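PDB 2GVH: AGR_L_2016p from Agrobacterium tumefaciens, which probably hydrolyses the thioester bond of acyl-CoA, releasing coenzyme A and a free acid, and carries two hotdog modules in one chain. Local coordinates for residues A113-I116 against Q121-C124; F212-A215 against G219-V222; H227-G232 against T257-M262. All blocks are in the same frame, centred on the assembly; numbering follows the deposited sequence.

The three contacts are spread over two sheets of the same design. Interaction 1 lies in the N-terminal hotdog, where neighbouring strands of a hairpin meet through backbone, aliphatic and CH-pi contacts, partly buried, with 278 Å² lost between them. Interactions 2 and 3 belong to the C-terminal hotdog and share strand 220-231, one near its start and the other near its end, their centres about 22 Å apart. Each rests on one glutamate of that strand, Glu220 or Glu229, and buries far less. Interaction 2 is a long, partly buried ion pair between a loop and the strand; interaction 3, at the surface, is a histidine-carboxylate hydrogen bond spanning an intervening strand.

Interaction 1 (A113-I116 against Q121-C124)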
loop_
_atom_site.group_PDB
_atom_site.type_symbol
_atom_site.label_atom_id
_atom_site.label_comp_id
_atom_site.label_asym_id
_atom_site.label_seq_id
_atom_site.Cartn_x
_atom_site.Cartn_y
_atom_site.Cartn_z
ATOM N N ALA B 113 3.853 -19.379 11.801
ATOM C CA ALA B 113 4.452 -18.226 12.402
ATOM C C ALA B 113 5.489 -18.682 13.396
ATOM O O ALA B 113 5.202 -19.537 14.229
ATOM C CB ALA B 113 3.382 -17.393 13.079
ATOM N N GLU B 114 6.696 -18.126 13.308
ATOM C CA GLU B 114 7.757 -18.399 14.271
ATOM C C GLU B 114 8.180 -17.102 14.939
ATOM O O GLU B 114 8.354 -16.113 14.242
ATOM C CB GLU B 114 8.946 -19.027 13.559
ATOM C CG GLU B 114 8.749 -20.475 13.231
ATOM C CD GLU B 114 9.875 -21.086 12.398
ATOM O OE1 GLU B 114 11.060 -20.687 12.548
ATOM O OE2 GLU B 114 9.560 -21.992 11.588
ATOM N N THR B 115 8.363 -17.086 16.263
ATOM C CA THR B 115 8.784 -15.861 16.922
ATOM C C THR B 115 10.100 -15.426 16.320
ATOM O O THR B 115 10.909 -16.262 15.925
ATOM C CB THR B 115 8.991 -15.977 18.456
ATOM O OG1 THR B 115 9.879 -17.048 18.746
ATOM C CG2 THR B 115 7.708 -16.186 19.174
ATOM N N ILE B 116 10.302 -14.116 16.256
ATOM C CA ILE B 116 11.549 -13.556 15.811
ATOM C C ILE B 116 12.579 -13.861 16.874
ATOM O O ILE B 116 13.669 -14.308 16.551
ATOM C CB ILE B 116 11.430 -12.027 15.573
ATOM C CG1 ILE B 116 10.527 -11.763 14.375
ATOM C CG2 ILE B 116 12.802 -11.395 15.375
ATOM C CD1 ILE B 116 10.028 -10.390 14.278
ATOM N N GLN B 121 7.566 -21.981 17.113
ATOM C CA GLN B 121 6.403 -22.043 16.261
ATOM C C GLN B 121 5.128 -21.770 17.067
ATOM O O GLN B 121 4.827 -22.484 18.019
ATOM C CB GLN B 121 6.286 -23.383 15.604
ATOM C CG GLN B 121 7.560 -24.035 15.198
ATOM C CD GLN B 121 7.241 -25.422 14.694
ATOM O OE1 GLN B 121 7.191 -26.389 15.475
ATOM N NE2 GLN B 121 6.926 -25.521 13.401
ATOM N N HIS B 122 4.382 -20.740 16.665
ATOM C CA HIS B 122 3.205 -20.318 17.389
ATOM C C HIS B 122 1.920 -20.642 16.672
ATOM O O HIS B 122 0.868 -20.795 17.299
ATOM C CB HIS B 122 3.229 -18.830 17.644
ATOM C CG HIS B 122 3.881 -18.468 18.922
ATOM N ND1 HIS B 122 3.866 -17.189 19.425
ATOM C CD2 HIS B 122 4.575 -19.218 19.807
ATOM C CE1 HIS B 122 4.538 -17.163 20.560
ATOM N NE2 HIS B 122 4.974 -18.384 20.815
ATOM N N THR B 123 1.966 -20.697 15.356
ATOM C CA THR B 123 0.777 -21.111 14.615
ATOM C C THR B 123 1.157 -22.100 13.567
ATOM O O THR B 123 2.308 -22.226 13.208
ATOM C CB THR B 123 0.014 -19.986 13.816
ATOM O OG1 THR B 123 0.780 -19.596 12.674
ATOM C CG2 THR B 123 -0.391 -18.757 14.690
ATOM N N CYS B 124 0.141 -22.745 13.034
ATOM C CA CYS B 124 0.334 -23.697 12.008
ATOM C C CYS B 124 -0.958 -23.990 11.264
ATOM O O CYS B 124 -1.430 -25.111 11.231
ATOM C CB CYS B 124 0.857 -24.961 12.620
ATOM S SG CYS B 124 1.328 -26.045 11.301
#
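Gln121 faces Glu114 as an antiparallel non-hydrogen-bonded pair, their CA atoms 4.4 Å apart. What touches here is aliphatic: Glu114 CG comes within 4.1 Å of Gln121 CA, while the rest of the Glu114 chain runs on extended to a salt bridge with Arg119 in the turn. The CA-H of Gln121 also leans on Ala113 O, 3.4 Å from Gln121 CA. That same carbonyl takes the main bond, from His122 N to Ala113 O at 2.8 Å and almost straight (173°). The His122 imidazole lies under Thr115: the methyl CG2 of Thr115 sits over one face, 3.9 Å from the centroid and shifted toward the rim near CE1, a CH-pi contact. Thr115 CG2 is anti to the carbonyl carbon and OG1 between N and C (chi1 54°), turning the methyl to the ring and the hydroxyl to Ile117 O and Gln120 N. Thr123 OG1 accepts a weak bond from Ala113 N (3.2 Å) and has a second weak one with Met111 O. On the far side of strand 104-115 runs strand 89-100, whose His89 and Val91 pack on Ala113; His89 also meets the His122 ring, and Phe47, between helices 40-46 and 49-67, touches Ala113.

Interaction 2 (F212-A215 against G219-V222); sequences FARA and GEIV
Arg214 and Glu220 reach for each other from opposite directions and meet only at their charged ends. The salt bridge is long, 3.6 Å from Arg214 NH2 to Glu220 OE2, and no hydrogen bond spans the gap. Arg214 NH1 stands equally far from the second oxygen, 3.6 Å to Glu220 OE1, so that NH1 faces both oxygens while NH2 faces OE2, neither close enough for a hydrogen bond. Nor do the two flat groups line up: their planes are 41° apart and the carboxylate approaches obliquely.

The arginine gets there by a folded path. Its CG lies between the backbone N and the carbonyl carbon (chi1 75°), the chain continues straight through chi2, and a bend at chi3 (-83°) swings the guanidinium toward the glutamate. In the hotdog sheet, with its strand order 1-3-4-5-2, the chain must travel from the outermost strand 202-211 past the ends of two others to reach strand 220-231; Arg214 lies in the loop that makes this journey and Glu220 at the strand where it arrives. Side chains from the strands passed on the way line the route, with Ser244 touching both partners and His253 touching Arg214.

Glu220 is the simpler of the two, its chain extended beyond CG and its CB directed at the loop. Its firmer polar tie is to the loop backbone, where OE1 accepts a hydrogen bond from Glu217 N, which should restrain the carboxylate's rotation. The side chain of Glu217 offers Arg214 NH2 a second, weak and long ion pair through OE2.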
loop_
_atom_site.group_PDB
_atom_site.type_symbol
_atom_site.label_atom_id
_atom_site.label_comp_id
_atom_site.label_asym_id
_atom_site.label_seq_id
_atom_site.Cartn_x
_atom_site.Cartn_y
_atom_site.Cartn_z
ATOM N N PHE B 212 22.414 -4.516 -11.371
ATOM C CA PHE B 212 21.213 -5.140 -11.903
ATOM C C PHE B 212 21.450 -5.604 -13.308
ATOM O O PHE B 212 21.856 -4.806 -14.130
ATOM C CB PHE B 212 20.052 -4.163 -11.904
ATOM C CG PHE B 212 19.482 -3.924 -10.570
ATOM C CD1 PHE B 212 18.526 -4.781 -10.059
ATOM C CD2 PHE B 212 19.878 -2.820 -9.808
ATOM C CE1 PHE B 212 17.974 -4.541 -8.792
ATOM C CE2 PHE B 212 19.339 -2.589 -8.560
ATOM C CZ PHE B 212 18.396 -3.451 -8.045
ATOM N N ALA B 213 21.170 -6.874 -13.593
ATOM C CA ALA B 213 21.449 -7.418 -14.946
ATOM C C ALA B 213 20.331 -7.111 -15.919
ATOM O O ALA B 213 20.588 -6.794 -17.055
ATOM C CB ALA B 213 21.734 -8.918 -14.916
ATOM N N ARG B 214 19.087 -7.209 -15.477
ATOM C CA ARG B 214 17.957 -6.779 -16.298
ATOM C C ARG B 214 16.903 -6.138 -15.407
ATOM O O ARG B 214 16.995 -6.210 -14.197
ATOM C CB ARG B 214 17.385 -7.934 -17.159
ATOM C CG ARG B 214 16.569 -8.958 -16.420
ATOM C CD ARG B 214 16.066 -10.101 -17.350
ATOM N NE ARG B 214 14.845 -9.821 -18.125
ATOM C CZ ARG B 214 13.635 -9.597 -17.601
ATOM N NH1 ARG B 214 13.448 -9.583 -16.275
ATOM N NH2 ARG B 214 12.603 -9.362 -18.409
ATOM N N ALA B 215 15.928 -5.482 -16.017
ATOM C CA ALA B 215 14.855 -4.853 -15.280
ATOM C C ALA B 215 13.744 -5.878 -15.112
ATOM O O ALA B 215 13.550 -6.757 -15.978
ATOM C CB ALA B 215 14.366 -3.617 -16.007
ATOM N N GLY B 219 4.297 -8.175 -14.838
ATOM C CA GLY B 219 3.675 -9.511 -14.883
ATOM C C GLY B 219 4.539 -10.650 -14.340
ATOM O O GLY B 219 4.391 -11.828 -14.753
ATOM N N GLU B 220 5.443 -10.317 -13.415
ATOM C CA GLU B 220 6.454 -11.277 -12.975
ATOM C C GLU B 220 6.496 -11.448 -11.466
ATOM O O GLU B 220 6.049 -10.557 -10.698
ATOM C CB GLU B 220 7.853 -10.870 -13.476
ATOM C CG GLU B 220 8.024 -10.824 -15.004
ATOM C CD GLU B 220 9.421 -10.411 -15.466
ATOM O OE1 GLU B 220 10.167 -9.747 -14.711
ATOM O OE2 GLU B 220 9.770 -10.741 -16.610
ATOM N N ILE B 221 7.032 -12.594 -11.043
ATOM C CA ILE B 221 7.392 -12.743 -9.638
ATOM C C ILE B 221 8.879 -12.535 -9.433
ATOM O O ILE B 221 9.666 -12.831 -10.328
ATOM C CB ILE B 221 6.949 -14.076 -9.043
ATOM C CG1 ILE B 221 7.475 -15.247 -9.880
ATOM C CG2 ILE B 221 5.465 -14.118 -8.970
ATOM C CD1 ILE B 221 7.754 -16.454 -9.071
ATOM N N VAL B 222 9.248 -11.956 -8.292
ATOM C CA VAL B 222 10.626 -11.990 -7.849
ATOM C C VAL B 222 10.831 -13.253 -7.000
ATOM O O VAL B 222 9.906 -13.723 -6.336
ATOM C CB VAL B 222 11.008 -10.764 -6.995
ATOM C CG1 VAL B 222 11.053 -9.495 -7.842
ATOM C CG2 VAL B 222 10.058 -10.611 -5.819
#

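Interaction 3 (H227-G232 against T257-M262); sequences HVERVG and TGHFTM
In the C-terminal hotdog sheet, strands 220-231 and 252-264 are not neighbours: strand 235-246 runs between them, and Glu229 and His259 are hydrogen-bonded across it through their side chains. Their CA atoms are 9.0 Å apart, so the side chains must do the bridging. Glu229 sits in a classic beta bulge, where it and Arg230 both face Ser237. Its chain, extended beyond CG, carries the carboxylate over the middle strand to the edge of the His259 ring, the two side chains crossing at about a right angle. His259 ND1 donates to Glu229 OE1 at 2.9 Å with an N-H...O angle of 161°. The oxygen lies in the imidazole plane, 2° out of it; ND1 for its part comes in on the syn side of OE1, 25° out of the carboxylate plane. OE1 is gripped a second time by Ser237 OG, so the central strand anchors the acid that spans it, while Gln239 of that strand touches both side chains. Glu229 OE2 lies by the same edge of the ring, 3.1 Å from His259 CE1 and 3.2 Å from His259 ND1.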
loop_
_atom_site.group_PDB
_atom_site.type_symbol
_atom_site.label_atom_id
_atom_site.label_comp_id
_atom_site.label_asym_id
_atom_site.label_seq_id
_atom_site.Cartn_x
_atom_site.Cartn_y
_atom_site.Cartn_z
ATOM N N HIS B 227 21.218 -16.446 2.305
ATOM C CA HIS B 227 21.860 -17.373 3.248
ATOM C C HIS B 227 23.047 -16.690 3.868
ATOM O O HIS B 227 23.622 -15.794 3.275
ATOM C CB HIS B 227 22.319 -18.642 2.538
ATOM C CG HIS B 227 23.518 -18.424 1.689
ATOM N ND1 HIS B 227 24.804 -18.576 2.167
ATOM C CD2 HIS B 227 23.634 -17.992 0.413
ATOM C CE1 HIS B 227 25.662 -18.276 1.206
ATOM N NE2 HIS B 227 24.979 -17.923 0.130
ATOM N N VAL B 228 23.435 -17.136 5.053
ATOM C CA VAL B 228 24.504 -16.494 5.802
ATOM C C VAL B 228 25.818 -16.942 5.218
ATOM O O VAL B 228 26.031 -18.141 5.009
ATOM C CB VAL B 228 24.372 -16.831 7.307
ATOM C CG1 VAL B 228 25.553 -16.350 8.091
ATOM C CG2 VAL B 228 23.099 -16.208 7.858
ATOM N N GLU B 229 26.685 -15.977 4.933
ATOM C CA GLU B 229 28.021 -16.236 4.392
ATOM C C GLU B 229 29.069 -16.308 5.475
ATOM O O GLU B 229 29.918 -17.207 5.450
ATOM C CB GLU B 229 28.459 -15.074 3.511
ATOM C CG GLU B 229 28.072 -15.149 2.073
ATOM C CD GLU B 229 28.387 -13.850 1.347
ATOM O OE1 GLU B 229 28.003 -12.718 1.839
ATOM O OE2 GLU B 229 29.027 -13.982 0.274
ATOM N N ARG B 230 29.091 -15.299 6.355
ATOM C CA ARG B 230 30.035 -15.275 7.466
ATOM C C ARG B 230 29.443 -14.660 8.724
ATOM O O ARG B 230 28.505 -13.871 8.649
ATOM C CB ARG B 230 31.387 -14.636 7.073
ATOM C CG ARG B 230 31.371 -13.186 6.625
ATOM N N VAL B 231 29.989 -15.045 9.872
ATOM C CA VAL B 231 29.465 -14.638 11.160
ATOM C C VAL B 231 30.550 -13.960 11.974
ATOM O O VAL B 231 31.581 -14.559 12.269
ATOM C CB VAL B 231 28.955 -15.848 11.950
ATOM C CG1 VAL B 231 28.399 -15.409 13.308
ATOM C CG2 VAL B 231 27.898 -16.597 11.162
ATOM N N GLY B 232 30.323 -12.706 12.331
ATOM C CA GLY B 232 31.205 -11.995 13.262
ATOM C C GLY B 232 30.763 -12.252 14.683
ATOM O O GLY B 232 30.027 -13.213 14.946
ATOM N N THR B 257 22.678 -9.708 -7.468
ATOM C CA THR B 257 23.232 -10.308 -6.274
ATOM C C THR B 257 23.632 -9.195 -5.314
ATOM O O THR B 257 24.237 -8.213 -5.725
ATOM C CB THR B 257 24.452 -11.150 -6.629
ATOM O OG1 THR B 257 24.066 -12.145 -7.599
ATOM C CG2 THR B 257 25.036 -11.826 -5.378
ATOM N N GLY B 258 23.285 -9.337 -4.037
ATOM C CA GLY B 258 23.601 -8.332 -3.044
ATOM C C GLY B 258 24.216 -8.960 -1.821
ATOM O O GLY B 258 23.988 -10.137 -1.524
ATOM N N HIS B 259 25.007 -8.188 -1.104
ATOM C CA HIS B 259 25.539 -8.632 0.181
ATOM C C HIS B 259 25.147 -7.583 1.197
ATOM O O HIS B 259 25.450 -6.389 1.011
ATOM C CB HIS B 259 27.052 -8.788 0.114
ATOM C CG HIS B 259 27.491 -9.793 -0.901
ATOM N ND1 HIS B 259 27.841 -11.089 -0.565
ATOM C CD2 HIS B 259 27.577 -9.711 -2.250
ATOM C CE1 HIS B 259 28.152 -11.748 -1.667
ATOM N NE2 HIS B 259 27.997 -10.939 -2.702
ATOM N N PHE B 260 24.462 -8.035 2.249
ATOM C CA PHE B 260 24.023 -7.164 3.332
ATOM C C PHE B 260 24.668 -7.543 4.657
ATOM O O PHE B 260 24.902 -8.719 4.969
ATOM C CB PHE B 260 22.501 -7.212 3.453
ATOM C CG PHE B 260 21.785 -6.962 2.150
ATOM C CD1 PHE B 260 21.487 -8.016 1.285
ATOM C CD2 PHE B 260 21.395 -5.668 1.797
ATOM C CE1 PHE B 260 20.821 -7.788 0.083
ATOM C CE2 PHE B 260 20.724 -5.406 0.586
ATOM C CZ PHE B 260 20.453 -6.504 -0.282
ATOM N N THR B 261 24.969 -6.524 5.453
ATOM C CA THR B 261 25.471 -6.809 6.780
ATOM C C THR B 261 24.352 -6.554 7.766
ATOM O O THR B 261 23.736 -5.491 7.748
ATOM C CB THR B 261 26.750 -6.037 7.071
ATOM O OG1 THR B 261 27.748 -6.490 6.160
ATOM C CG2 THR B 261 27.255 -6.285 8.498
HETATM N N MSE B 262 24.075 -7.559 8.593
HETATM C CA MSE B 262 22.993 -7.483 9.581
HETATM C C MSE B 262 23.562 -7.536 10.990
HETATM O O MSE B 262 24.513 -8.237 11.238
HETATM C CB MSE B 262 22.036 -8.655 9.375
HETATM C CG MSE B 262 21.323 -8.677 8.002
HETATM SE SE MSE B 262 19.893 -7.251 7.758
HETATM C CE MSE B 262 18.822 -7.456 9.120
#